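Local coordinates for putative tryptophan halogenase (Xanthomonas campestris pv. campestris, PDB 6Y1W), which is a flavin-dependent halogenase, crystallised here without its cofactor, that probably uses FAD to halogenate an aromatic substrate, at residues A32-K37 against R71-D76; P64-F69 against L353-I358; H115-F120 against H460-L465; A251-S256 against Q280-N285; G430-Q435 against S444-M449. All blocks are in the same frame, centred on the assembly; numbering follows the deposited sequence.

Interaction 1. Residues A32-K37 against R71-D76; sequences AAALSK and RLLEID
K37 reaches across from helix 25-39 to E74, the residue just past the end of helix 65-73, and the pair forms a salt bridge of 2.7 Å between NZ and OE1. The ammonium nitrogen approaches from above the carboxylate, 38° out of its plane, and the two side chains cross at about a right angle. E74 has positive phi as the C' residue of a Schellman motif, while its side chain runs extended beyond CG. K37 is bent at chi2 (71°), which brings its CE within 3.8 Å of L73 O. A water accepts from K37 NZ and donates to L73 O, giving the lysine a second link to the helix terminus. Next to the salt bridge, L73 splits its branches: CD2 lies 3.9 Å from A33 CB, and CD1 lies 4.0 Å from A34 CB. L72 packs on W116 of the second subunit. A positive charge set beside the carbonyl end of helix 65-73 should suit the helix dipole as well as the glutamate.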
# COMPACT_ATOMS: atom_id res chain seq x y z
N ALA A 32 -10.02 -22.74 -11.28
CA ALA A 32 -9.70 -24.15 -11.12
C ALA A 32 -8.20 -24.36 -11.11
O ALA A 32 -7.69 -25.20 -10.36
CB ALA A 32 -10.32 -24.97 -12.25
N ALA A 33 -7.49 -23.63 -11.97
CA ALA A 33 -6.05 -23.84 -12.09
C ALA A 33 -5.32 -23.44 -10.82
O ALA A 33 -4.49 -24.20 -10.30
CB ALA A 33 -5.51 -23.03 -13.29
N ALA A 34 -5.61 -22.24 -10.30
CA ALA A 34 -4.91 -21.78 -9.11
C ALA A 34 -5.31 -22.60 -7.88
O ALA A 34 -4.45 -22.94 -7.05
CB ALA A 34 -5.19 -20.30 -8.87
N LEU A 35 -6.62 -22.90 -7.74
CA LEU A 35 -7.07 -23.65 -6.57
C LEU A 35 -6.52 -25.06 -6.57
O LEU A 35 -6.10 -25.57 -5.52
CB LEU A 35 -8.61 -23.66 -6.53
CG LEU A 35 -9.25 -24.41 -5.37
CD1 LEU A 35 -8.83 -23.67 -4.07
CD2 LEU A 35 -10.80 -24.42 -5.54
N SER A 36 -6.50 -25.73 -7.74
CA SER A 36 -6.03 -27.11 -7.78
C SER A 36 -4.52 -27.18 -7.62
O SER A 36 -4.01 -28.09 -6.95
CB SER A 36 -6.50 -27.82 -9.06
OG SER A 36 -5.84 -27.29 -10.23
N LYS A 37 -3.79 -26.22 -8.20
CA LYS A 37 -2.34 -26.16 -8.02
C LYS A 37 -1.98 -26.11 -6.54
O LYS A 37 -1.19 -26.93 -6.05
CB LYS A 37 -1.77 -24.94 -8.76
CG LYS A 37 -0.40 -24.41 -8.19
CD LYS A 37 0.71 -25.36 -8.49
CE LYS A 37 2.06 -24.79 -8.03
NZ LYS A 37 3.06 -25.74 -8.46
N ARG A 71 3.84 -17.05 -12.48
CA ARG A 71 4.90 -17.41 -11.55
C ARG A 71 4.37 -18.16 -10.35
O ARG A 71 5.01 -19.10 -9.87
CB ARG A 71 5.66 -16.17 -11.10
CG ARG A 71 6.49 -15.66 -12.21
CD ARG A 71 7.62 -14.79 -11.72
NE ARG A 71 8.29 -14.32 -12.92
CZ ARG A 71 8.37 -13.05 -13.29
NH1 ARG A 71 7.83 -12.11 -12.53
NH2 ARG A 71 8.99 -12.75 -14.43
N LEU A 72 3.22 -17.72 -9.81
CA LEU A 72 2.66 -18.42 -8.66
C LEU A 72 2.26 -19.84 -9.05
O LEU A 72 2.43 -20.78 -8.27
CB LEU A 72 1.41 -17.70 -8.11
CG LEU A 72 1.58 -16.22 -7.77
CD1 LEU A 72 0.24 -15.63 -7.29
CD2 LEU A 72 2.68 -16.00 -6.75
N LEU A 73 1.71 -20.00 -10.25
CA LEU A 73 1.22 -21.31 -10.67
C LEU A 73 2.33 -22.15 -11.29
O LEU A 73 2.10 -23.34 -11.59
CB LEU A 73 0.07 -21.16 -11.68
CG LEU A 73 -1.33 -21.05 -11.06
CD1 LEU A 73 -1.43 -19.92 -10.05
CD2 LEU A 73 -2.45 -20.90 -12.14
N GLU A 74 3.53 -21.58 -11.48
CA GLU A 74 4.63 -22.25 -12.18
C GLU A 74 4.22 -22.69 -13.59
O GLU A 74 4.50 -23.80 -14.04
CB GLU A 74 5.15 -23.42 -11.34
CG GLU A 74 5.65 -22.89 -10.01
CD GLU A 74 6.19 -23.98 -9.14
OE1 GLU A 74 5.42 -24.46 -8.32
OE2 GLU A 74 7.36 -24.38 -9.27
N ILE A 75 3.57 -21.76 -14.30
CA ILE A 75 3.26 -21.90 -15.71
C ILE A 75 4.38 -21.25 -16.49
O ILE A 75 4.75 -20.11 -16.19
CB ILE A 75 1.91 -21.24 -16.04
CG1 ILE A 75 0.81 -22.15 -15.51
CG2 ILE A 75 1.77 -20.94 -17.58
CD1 ILE A 75 -0.58 -21.52 -15.61
N ASP A 76 4.97 -22.00 -17.44
CA ASP A 76 6.07 -21.50 -18.25
C ASP A 76 5.58 -20.48 -19.27
O ASP A 76 4.67 -20.77 -20.06
CB ASP A 76 6.75 -22.67 -18.98
CG ASP A 76 7.88 -22.21 -19.87
OD1 ASP A 76 8.94 -21.82 -19.32
OD2 ASP A 76 7.71 -22.18 -21.11
O HOH W 1 2.62 -25.98 -11.11

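Interaction 2. Residues P64-F69 against L353-I358; sequences PSLVTF and LIQRGI
This is a buried helix-helix contact, made by Q355 of helix 350-363 against the start of helix 65-73, beside the Rossmann-type part of the fold. The axes of segments 65-69 and 353-358 approach to 10.4 Å at 44°, and the extended glutamine side chain spans the gap. Q355 NE2 donates to S65 O at 2.9 Å, with the oxygen in the amide plane but the nitrogen above the carbonyl plane, 59° out of it. S65 O serves two donors, this amide and F69 N. Q355 OE1 accepts from a water that also binds S65 OG, a hydroxyl tied to H352. F69 lies alongside: its CB is 3.2 Å from Q355 OE1, while its ring and the amide are 26° apart in plane. I358 CG2 meets the ring edge at F69 CE1, 4.4 Å away. Q355 NE2 and R356 also hold the sulfonate of a MES molecule. Helix 350-363 carries I351, a predicted FAD contact near L66, consistent with the cofactor-binding region of a flavin-dependent halogenase.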
# COMPACT_ATOMS: atom_id res chain seq x y z
N PRO A 64 0.42 -6.53 -16.34
CA PRO A 64 1.57 -7.31 -15.85
C PRO A 64 1.27 -8.22 -14.68
O PRO A 64 2.08 -9.12 -14.40
CB PRO A 64 2.59 -6.23 -15.47
CG PRO A 64 2.31 -5.11 -16.49
CD PRO A 64 0.81 -5.11 -16.57
N SER A 65 0.18 -8.00 -13.95
CA SER A 65 -0.14 -8.95 -12.88
C SER A 65 -0.27 -10.38 -13.39
O SER A 65 -0.07 -11.32 -12.61
CB SER A 65 -1.42 -8.49 -12.18
OG SER A 65 -2.50 -8.43 -13.11
N LEU A 66 -0.61 -10.59 -14.67
CA LEU A 66 -0.74 -11.97 -15.14
C LEU A 66 0.62 -12.65 -15.18
O LEU A 66 0.69 -13.87 -15.07
CB LEU A 66 -1.39 -12.05 -16.52
CG LEU A 66 -1.90 -13.45 -16.91
CD1 LEU A 66 -3.07 -13.90 -16.04
CD2 LEU A 66 -2.35 -13.49 -18.37
N VAL A 67 1.69 -11.89 -15.39
CA VAL A 67 3.03 -12.48 -15.35
C VAL A 67 3.27 -13.07 -13.97
O VAL A 67 3.79 -14.19 -13.81
CB VAL A 67 4.10 -11.43 -15.70
CG1 VAL A 67 5.49 -12.08 -15.76
CG2 VAL A 67 3.80 -10.77 -17.03
N THR A 68 2.90 -12.33 -12.94
CA THR A 68 3.01 -12.85 -11.57
C THR A 68 2.11 -14.06 -11.36
O THR A 68 2.53 -15.02 -10.70
CB THR A 68 2.66 -11.72 -10.60
OG1 THR A 68 3.59 -10.66 -10.80
CG2 THR A 68 2.74 -12.22 -9.14
N PHE A 69 0.87 -14.03 -11.84
CA PHE A 69 -0.02 -15.20 -11.71
C PHE A 69 0.66 -16.48 -12.21
O PHE A 69 0.60 -17.54 -11.56
CB PHE A 69 -1.32 -14.94 -12.52
CG PHE A 69 -2.45 -15.93 -12.25
CD1 PHE A 69 -3.00 -16.06 -10.98
CD2 PHE A 69 -2.98 -16.69 -13.31
CE1 PHE A 69 -4.10 -16.94 -10.76
CE2 PHE A 69 -4.05 -17.59 -13.10
CZ PHE A 69 -4.61 -17.70 -11.84
N LEU A 353 -8.99 -8.68 -12.92
CA LEU A 353 -9.97 -8.72 -11.86
C LEU A 353 -10.36 -10.15 -11.51
O LEU A 353 -10.64 -10.41 -10.35
CB LEU A 353 -11.21 -7.92 -12.25
CG LEU A 353 -10.94 -6.41 -12.11
CD1 LEU A 353 -12.00 -5.64 -12.90
CD2 LEU A 353 -10.86 -5.93 -10.66
N ILE A 354 -10.35 -11.06 -12.48
CA ILE A 354 -10.50 -12.49 -12.16
C ILE A 354 -9.35 -12.95 -11.27
O ILE A 354 -9.56 -13.59 -10.23
CB ILE A 354 -10.56 -13.32 -13.45
CG1 ILE A 354 -11.85 -12.99 -14.23
CG2 ILE A 354 -10.58 -14.82 -13.07
CD1 ILE A 354 -11.84 -13.56 -15.68
N GLN A 355 -8.11 -12.65 -11.68
CA GLN A 355 -6.95 -13.07 -10.92
C GLN A 355 -6.99 -12.53 -9.51
O GLN A 355 -6.70 -13.26 -8.55
CB GLN A 355 -5.67 -12.59 -11.62
CG GLN A 355 -4.45 -12.65 -10.71
CD GLN A 355 -3.19 -12.24 -11.45
OE1 GLN A 355 -3.14 -12.26 -12.70
NE2 GLN A 355 -2.13 -11.91 -10.68
N ARG A 356 -7.36 -11.24 -9.34
CA ARG A 356 -7.40 -10.69 -7.98
C ARG A 356 -8.41 -11.44 -7.11
O ARG A 356 -8.16 -11.72 -5.94
CB ARG A 356 -7.76 -9.20 -7.98
CG ARG A 356 -6.69 -8.32 -8.61
CD ARG A 356 -5.36 -8.36 -7.81
NE ARG A 356 -5.62 -8.01 -6.43
CZ ARG A 356 -5.14 -8.67 -5.38
NH1 ARG A 356 -4.37 -9.75 -5.54
NH2 ARG A 356 -5.46 -8.26 -4.15
N GLY A 357 -9.58 -11.75 -7.67
CA GLY A 357 -10.58 -12.46 -6.88
C GLY A 357 -10.06 -13.82 -6.46
O GLY A 357 -10.34 -14.28 -5.34
N ILE A 358 -9.33 -14.49 -7.35
CA ILE A 358 -8.80 -15.84 -7.06
C ILE A 358 -7.67 -15.76 -6.03
O ILE A 358 -7.65 -16.51 -5.03
CB ILE A 358 -8.29 -16.48 -8.37
CG1 ILE A 358 -9.43 -16.76 -9.33
CG2 ILE A 358 -7.48 -17.79 -8.05
CD1 ILE A 358 -8.96 -17.03 -10.78
O HOH W 2 -3.87 -10.36 -14.55

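Interaction 3. Residues H115-F120 against H460-L465; sequences HWSAGF and HPVADL
S117, which faces V462 across the contact, grips H115 ND1 twice: its backbone N donates over 3.1 Å, and its OG lies 2.9 Å from the same nitrogen in a hydrogen bond whose donor could be either. The N-H comes in 37° out of the imidazole plane. H115 CE1 sits over one face of the W116 ring, toward its rim. S117 OG also rests 3.8 Å from V462 CG1. H115 to A118 form a type I beta turn in the loop between strand 102-107 and helix 120-129. The turn presents A118 to the loop ahead of helix 468-486, where A118 CB lies over the face of H460, 4.0 Å from the ring centroid, in a CH-pi contact. The same methyl touches V462 CG1 at 3.8 Å. H460 CG is anti to the backbone N (chi1 -165°), which turns the ring toward A118. V462 N, at the ring edge, donates to H460 ND1 and fixes the ring's rotation. H460 NE2 is hydrogen-bonded to L362 O of the second subunit.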
# COMPACT_ATOMS: atom_id res chain seq x y z
N HIS A 115 13.09 11.93 -7.65
CA HIS A 115 13.82 12.28 -6.45
C HIS A 115 12.99 11.83 -5.26
O HIS A 115 11.77 11.71 -5.37
CB HIS A 115 14.08 13.79 -6.37
CG HIS A 115 15.03 14.17 -5.26
ND1 HIS A 115 14.59 14.68 -4.06
CD2 HIS A 115 16.38 14.06 -5.16
CE1 HIS A 115 15.63 14.90 -3.27
NE2 HIS A 115 16.72 14.52 -3.90
N TRP A 116 13.65 11.59 -4.12
CA TRP A 116 12.86 11.13 -2.97
C TRP A 116 11.79 12.13 -2.57
O TRP A 116 10.75 11.74 -2.03
CB TRP A 116 13.74 10.78 -1.77
CG TRP A 116 14.48 11.91 -1.06
CD1 TRP A 116 15.81 12.17 -1.15
CD2 TRP A 116 13.96 12.84 -0.10
NE1 TRP A 116 16.15 13.22 -0.34
CE2 TRP A 116 15.03 13.66 0.31
CE3 TRP A 116 12.69 13.08 0.45
CZ2 TRP A 116 14.88 14.69 1.23
CZ3 TRP A 116 12.55 14.13 1.36
CH2 TRP A 116 13.64 14.90 1.74
N SER A 117 12.02 13.43 -2.83
CA SER A 117 11.04 14.45 -2.49
C SER A 117 10.03 14.73 -3.59
O SER A 117 9.03 15.40 -3.33
CB SER A 117 11.76 15.76 -2.14
OG SER A 117 12.31 16.37 -3.32
N ALA A 118 10.26 14.25 -4.83
CA ALA A 118 9.40 14.68 -5.94
C ALA A 118 9.53 13.75 -7.13
O ALA A 118 10.66 13.45 -7.55
CB ALA A 118 9.77 16.10 -6.38
N GLY A 119 8.40 13.36 -7.70
CA GLY A 119 8.45 12.48 -8.86
C GLY A 119 9.02 13.19 -10.08
O GLY A 119 9.06 14.42 -10.16
N PHE A 120 9.44 12.37 -11.06
CA PHE A 120 10.09 12.89 -12.27
C PHE A 120 9.29 14.00 -12.94
O PHE A 120 9.87 14.93 -13.53
CB PHE A 120 10.30 11.76 -13.29
CG PHE A 120 10.82 12.26 -14.63
CD1 PHE A 120 12.10 12.76 -14.69
CD2 PHE A 120 10.03 12.19 -15.79
CE1 PHE A 120 12.63 13.22 -15.92
CE2 PHE A 120 10.54 12.67 -17.02
CZ PHE A 120 11.85 13.20 -17.06
N HIS A 460 6.64 20.93 -8.13
CA HIS A 460 7.35 20.90 -6.85
C HIS A 460 8.50 21.89 -6.90
O HIS A 460 9.30 21.88 -7.85
CB HIS A 460 7.86 19.49 -6.57
CG HIS A 460 8.28 19.25 -5.16
ND1 HIS A 460 9.29 19.96 -4.56
CD2 HIS A 460 7.83 18.37 -4.22
CE1 HIS A 460 9.47 19.53 -3.33
NE2 HIS A 460 8.59 18.57 -3.10
N PRO A 461 8.63 22.78 -5.91
CA PRO A 461 9.73 23.76 -5.93
C PRO A 461 11.14 23.17 -5.87
O PRO A 461 12.10 23.89 -6.15
CB PRO A 461 9.44 24.66 -4.72
CG PRO A 461 8.53 23.88 -3.85
CD PRO A 461 7.74 22.95 -4.74
N VAL A 462 11.32 21.89 -5.54
CA VAL A 462 12.67 21.37 -5.55
C VAL A 462 13.26 21.45 -6.97
O VAL A 462 14.47 21.59 -7.14
CB VAL A 462 12.72 19.93 -5.01
CG1 VAL A 462 12.19 18.95 -6.04
CG2 VAL A 462 14.14 19.56 -4.62
N ALA A 463 12.40 21.41 -7.99
CA ALA A 463 12.93 21.51 -9.35
C ALA A 463 13.42 22.93 -9.63
O ALA A 463 14.22 23.13 -10.55
CB ALA A 463 11.87 21.07 -10.34
N ASP A 464 12.99 23.91 -8.85
CA ASP A 464 13.46 25.27 -9.14
C ASP A 464 14.90 25.47 -8.71
O ASP A 464 15.49 26.52 -9.02
CB ASP A 464 12.57 26.32 -8.46
CG ASP A 464 11.16 26.35 -9.02
OD1 ASP A 464 10.98 26.30 -10.26
OD2 ASP A 464 10.22 26.44 -8.22
N LEU A 465 15.50 24.49 -8.04
CA LEU A 465 16.90 24.54 -7.67
C LEU A 465 17.80 24.35 -8.88
O LEU A 465 18.99 24.68 -8.83
CB LEU A 465 17.23 23.48 -6.63
CG LEU A 465 16.70 23.71 -5.20
CD1 LEU A 465 16.94 22.46 -4.36
CD2 LEU A 465 17.37 24.90 -4.56

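Interaction 4. Residues A251-S256 against Q280-N285; sequences AVQTES and QHRVGN. With BUD ((2S,3S)-butane-2,3-diol), chain L.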
# COMPACT_ATOMS: atom_id res chain seq x y z
N ALA A 251 -17.58 -7.08 -32.16
CA ALA A 251 -16.20 -7.56 -32.21
C ALA A 251 -15.97 -8.37 -33.48
O ALA A 251 -16.87 -9.07 -33.94
CB ALA A 251 -15.86 -8.41 -30.97
N VAL A 252 -14.77 -8.27 -34.04
CA VAL A 252 -14.47 -8.99 -35.29
C VAL A 252 -12.96 -9.20 -35.38
O VAL A 252 -12.18 -8.30 -35.05
CB VAL A 252 -14.99 -8.21 -36.52
CG1 VAL A 252 -14.23 -6.87 -36.69
CG2 VAL A 252 -14.87 -9.08 -37.81
N GLN A 253 -12.56 -10.36 -35.91
CA GLN A 253 -11.16 -10.64 -36.14
C GLN A 253 -10.81 -10.33 -37.59
O GLN A 253 -11.63 -10.47 -38.49
CB GLN A 253 -10.83 -12.12 -35.80
CG GLN A 253 -11.27 -12.56 -34.39
CD GLN A 253 -10.62 -11.73 -33.22
OE1 GLN A 253 -9.42 -11.86 -32.94
NE2 GLN A 253 -11.42 -10.90 -32.53
N THR A 254 -9.58 -9.87 -37.80
CA THR A 254 -9.13 -9.60 -39.16
C THR A 254 -7.79 -10.26 -39.38
O THR A 254 -7.05 -10.55 -38.44
CB THR A 254 -9.00 -8.09 -39.46
OG1 THR A 254 -8.21 -7.45 -38.43
CG2 THR A 254 -10.38 -7.42 -39.56
N GLU A 255 -7.43 -10.47 -40.65
CA GLU A 255 -6.09 -10.98 -40.88
C GLU A 255 -5.04 -9.91 -40.55
O GLU A 255 -5.28 -8.70 -40.61
CB GLU A 255 -5.93 -11.47 -42.34
CG GLU A 255 -6.02 -10.40 -43.31
CD GLU A 255 -6.30 -10.90 -44.74
OE1 GLU A 255 -6.06 -12.10 -45.08
OE2 GLU A 255 -6.76 -10.06 -45.53
N SER A 256 -3.85 -10.39 -40.19
CA SER A 256 -2.72 -9.50 -40.01
C SER A 256 -2.32 -8.87 -41.35
O SER A 256 -2.36 -9.53 -42.40
CB SER A 256 -1.54 -10.27 -39.44
OG SER A 256 -1.95 -11.04 -38.31
N GLN A 280 -0.51 -13.56 -32.84
CA GLN A 280 0.62 -13.94 -33.71
C GLN A 280 0.22 -14.07 -35.17
O GLN A 280 1.05 -13.80 -36.06
CB GLN A 280 1.25 -15.24 -33.22
CG GLN A 280 2.13 -15.01 -31.98
CD GLN A 280 3.08 -16.18 -31.67
OE1 GLN A 280 3.61 -16.85 -32.58
NE2 GLN A 280 3.29 -16.43 -30.38
N HIS A 281 -1.05 -14.43 -35.46
CA HIS A 281 -1.44 -14.68 -36.85
C HIS A 281 -2.77 -14.07 -37.20
O HIS A 281 -3.37 -14.48 -38.21
CB HIS A 281 -1.48 -16.18 -37.15
CG HIS A 281 -0.15 -16.83 -36.94
ND1 HIS A 281 0.90 -16.71 -37.83
CD2 HIS A 281 0.29 -17.61 -35.93
CE1 HIS A 281 1.95 -17.36 -37.35
NE2 HIS A 281 1.60 -17.94 -36.22
N ARG A 282 -3.30 -13.17 -36.37
CA ARG A 282 -4.52 -12.44 -36.68
C ARG A 282 -4.57 -11.22 -35.77
O ARG A 282 -3.71 -11.03 -34.90
CB ARG A 282 -5.76 -13.33 -36.53
CG ARG A 282 -6.13 -13.55 -35.08
CD ARG A 282 -7.48 -14.31 -34.97
NE ARG A 282 -8.11 -14.12 -33.66
CZ ARG A 282 -8.00 -14.99 -32.66
NH1 ARG A 282 -7.28 -16.09 -32.82
NH2 ARG A 282 -8.60 -14.75 -31.49
N VAL A 283 -5.61 -10.41 -35.95
CA VAL A 283 -5.80 -9.19 -35.17
C VAL A 283 -7.22 -9.16 -34.62
O VAL A 283 -8.17 -9.46 -35.35
CB VAL A 283 -5.51 -7.97 -36.06
CG1 VAL A 283 -5.91 -6.67 -35.36
CG2 VAL A 283 -4.02 -7.97 -36.45
N GLY A 284 -7.37 -8.84 -33.32
CA GLY A 284 -8.69 -8.66 -32.74
C GLY A 284 -9.11 -7.20 -32.81
O GLY A 284 -8.30 -6.30 -32.62
N ASN A 285 -10.39 -6.97 -33.13
CA ASN A 285 -10.94 -5.63 -33.26
C ASN A 285 -12.28 -5.57 -32.56
O ASN A 285 -13.00 -6.56 -32.50
CB ASN A 285 -11.18 -5.22 -34.73
CG ASN A 285 -9.96 -5.42 -35.61
OD1 ASN A 285 -9.19 -4.49 -35.85
ND2 ASN A 285 -9.82 -6.65 -36.16
C1 BUD L . -12.66 -18.41 -34.69
O1 BUD L . -10.84 -19.97 -34.58
C2 BUD L . -11.28 -18.79 -35.21
O2 BUD L . -9.07 -17.98 -35.52
C3 BUD L . -10.29 -17.68 -34.90
C4 BUD L . -10.79 -16.38 -35.52
O HOH W 3 -3.53 -13.16 -40.60
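Q253 and R282 meet with R282 NE donating to Q253 OE1 over 2.7 Å, the oxygen at the edge of the guanidinium and near its plane; NH2 adds a weak bond to the same oxygen. The amide and guanidinium planes are 71° apart, and Q253, bent at chi2 (-60°), brings its CD to 3.7 Å from the CA of G284, which has no side chain. One face of the guanidinium carries the butanediol, whose C3 lies toward the rim, and NH2 is held in a salt bridge by D166. On the other side of the sheet, N285 ND2 is shared between T254 OG1 at 2.9 Å and V252 O at 3.1 Å; that carbonyl also takes N285 N, from its opposite face. Antiparallel backbone pairing positions these groups: V252 with N285 and T254 with V283 are hydrogen-bonded pairs, and Q253 with G284 is a non-hydrogen-bonded one. Within the mixed sheet, strand 248-254 lies between 283-289 and the outermost 316-319, while 272-278 flanks 283-289 on its other side.

Interaction 5. Residues G430-Q435 against S444-M449; sequences GRVFHQ and SWIQVM. With BUD ((2S,3S)-butane-2,3-diol), chain H.
After G430, whose positive phi (72°) ends helix 417-429, the chain runs extended past helix 442-451, with V432 CA coming to 6.8 Å from W445 CA. V432 carries the contact, laying both methyls against three side chains of the helix; its contacts are all apolar, and no hydrogen bond crosses. Its CG2 lies against I446, 3.6 Å from CG1 and 3.7 Å from CD1, the two side chains crossing at about a right angle. The other branch, CG1, stands anti to the carbonyl carbon (chi1 -60°) and so meets W445 CB at 3.9 Å and M449 CE at the same separation, touching I446 as well. M449, bent at chi3, slides past the valine in the opposite direction. The valine's own backbone N binds a MES sulfonate oxygen. S444 OG is hydrogen-bonded to H106 and to the butanediol O2, at 2.5 Å with either as donor; A441 N also binds the diol. R431 turns away to a salt bridge with D373 of the second subunit. F426 of helix 417-429 and Q121 of helix 120-129 also pack on the valine, while F391 of helix 371-397 meets W445 edge-to-face and touches S444 and V448.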
# COMPACT_ATOMS: atom_id res chain seq x y z
N GLY A 430 0.66 19.25 -9.87
CA GLY A 430 1.37 18.18 -10.56
C GLY A 430 1.58 16.92 -9.76
O GLY A 430 2.40 16.08 -10.13
N ARG A 431 0.84 16.75 -8.68
CA ARG A 431 1.06 15.65 -7.74
C ARG A 431 0.12 14.49 -7.98
O ARG A 431 -1.04 14.67 -8.39
CB ARG A 431 0.93 16.16 -6.30
CG ARG A 431 2.02 17.22 -6.05
CD ARG A 431 2.22 17.50 -4.55
NE ARG A 431 2.11 18.93 -4.25
CZ ARG A 431 3.13 19.79 -4.17
NH1 ARG A 431 2.87 21.06 -3.89
NH2 ARG A 431 4.40 19.39 -4.32
N VAL A 432 0.65 13.28 -7.73
CA VAL A 432 -0.09 12.02 -7.79
C VAL A 432 0.39 11.19 -6.61
O VAL A 432 1.51 11.34 -6.13
CB VAL A 432 0.14 11.25 -9.13
CG1 VAL A 432 -0.32 12.11 -10.33
CG2 VAL A 432 1.63 10.90 -9.32
N PHE A 433 -0.46 10.28 -6.15
CA PHE A 433 -0.06 9.35 -5.10
C PHE A 433 -0.61 7.98 -5.44
O PHE A 433 -1.52 7.83 -6.27
CB PHE A 433 -0.55 9.81 -3.73
CG PHE A 433 -2.04 9.83 -3.61
CD1 PHE A 433 -2.77 10.97 -3.96
CD2 PHE A 433 -2.73 8.72 -3.12
CE1 PHE A 433 -4.13 11.01 -3.82
CE2 PHE A 433 -4.09 8.73 -2.99
CZ PHE A 433 -4.81 9.88 -3.34
N HIS A 434 -0.02 6.96 -4.83
CA HIS A 434 -0.51 5.61 -4.99
C HIS A 434 -0.83 5.12 -3.59
O HIS A 434 -0.05 5.34 -2.67
CB HIS A 434 0.52 4.68 -5.64
CG HIS A 434 0.16 3.23 -5.55
ND1 HIS A 434 0.52 2.43 -4.48
CD2 HIS A 434 -0.56 2.43 -6.38
CE1 HIS A 434 0.05 1.21 -4.65
NE2 HIS A 434 -0.62 1.18 -5.80
N GLN A 435 -2.00 4.53 -3.43
CA GLN A 435 -2.43 4.07 -2.11
C GLN A 435 -2.67 2.56 -2.13
O GLN A 435 -3.24 2.04 -3.09
CB GLN A 435 -3.69 4.79 -1.65
CG GLN A 435 -4.26 4.23 -0.35
CD GLN A 435 -4.33 5.27 0.76
OE1 GLN A 435 -4.85 6.37 0.57
NE2 GLN A 435 -3.79 4.93 1.92
N SER A 444 0.95 5.81 -14.23
CA SER A 444 -0.28 5.72 -15.01
C SER A 444 -1.12 6.97 -14.86
O SER A 444 -1.57 7.54 -15.86
CB SER A 444 -1.10 4.51 -14.55
OG SER A 444 -0.50 3.31 -15.02
N TRP A 445 -1.33 7.42 -13.61
CA TRP A 445 -2.06 8.67 -13.37
C TRP A 445 -1.40 9.84 -14.12
O TRP A 445 -2.09 10.67 -14.73
CB TRP A 445 -2.09 8.99 -11.86
CG TRP A 445 -3.04 8.17 -11.08
CD1 TRP A 445 -2.73 7.12 -10.25
CD2 TRP A 445 -4.47 8.31 -11.01
NE1 TRP A 445 -3.86 6.61 -9.68
CE2 TRP A 445 -4.95 7.30 -10.14
CE3 TRP A 445 -5.39 9.19 -11.60
CZ2 TRP A 445 -6.31 7.15 -9.83
CZ3 TRP A 445 -6.75 9.03 -11.32
CH2 TRP A 445 -7.20 8.02 -10.43
N ILE A 446 -0.06 9.91 -14.07
CA ILE A 446 0.65 11.01 -14.72
C ILE A 446 0.51 10.92 -16.24
O ILE A 446 0.13 11.89 -16.89
CB ILE A 446 2.14 11.03 -14.33
CG1 ILE A 446 2.32 11.17 -12.83
CG2 ILE A 446 2.91 12.11 -15.11
CD1 ILE A 446 3.74 10.81 -12.39
N GLN A 447 0.80 9.75 -16.81
CA GLN A 447 0.73 9.65 -18.28
C GLN A 447 -0.67 9.95 -18.79
O GLN A 447 -0.84 10.64 -19.81
CB GLN A 447 1.19 8.28 -18.76
CG GLN A 447 2.70 8.02 -18.62
CD GLN A 447 3.07 6.72 -19.35
OE1 GLN A 447 2.21 5.98 -19.74
NE2 GLN A 447 4.36 6.47 -19.53
N VAL A 448 -1.70 9.42 -18.13
CA VAL A 448 -3.05 9.62 -18.64
C VAL A 448 -3.52 11.06 -18.40
O VAL A 448 -4.15 11.66 -19.28
CB VAL A 448 -4.00 8.59 -18.02
CG1 VAL A 448 -5.42 8.89 -18.38
CG2 VAL A 448 -3.58 7.20 -18.59
N MET A 449 -3.26 11.63 -17.22
CA MET A 449 -3.73 13.01 -17.02
C MET A 449 -2.96 14.00 -17.90
O MET A 449 -3.58 14.88 -18.52
CB MET A 449 -3.66 13.42 -15.55
CG MET A 449 -4.75 12.68 -14.80
SD MET A 449 -5.03 13.34 -13.12
CE MET A 449 -3.61 12.69 -12.27
C1 BUD H . -1.32 -2.00 -15.28
O1 BUD H . -1.68 0.24 -15.98
C2 BUD H . -1.47 -0.55 -14.83
O2 BUD H . -0.31 1.23 -13.58
C3 BUD H . -0.20 -0.09 -14.11
C4 BUD H . 0.09 -1.06 -12.96

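In the fold
From the N terminus, interaction 1 closes the first loop, joining helix 25-39 to the end of helix 65-73. Interaction 2 opens on that same helix before interaction 1 closes, so the two cross, and they touch where A34 packs on I358 and F69. Interaction 2 closes at helix 350-363. Interaction 3 opens inside that loop and closes near residue 460, crossing interaction 2. The antiparallel strand pair of interaction 4 is nested within both, in the seven-stranded sheet. Interaction 5 closes a short loop nested inside interaction 3 and meets it through R431 and H460; both reach the second subunit, as does L72 of interaction 1.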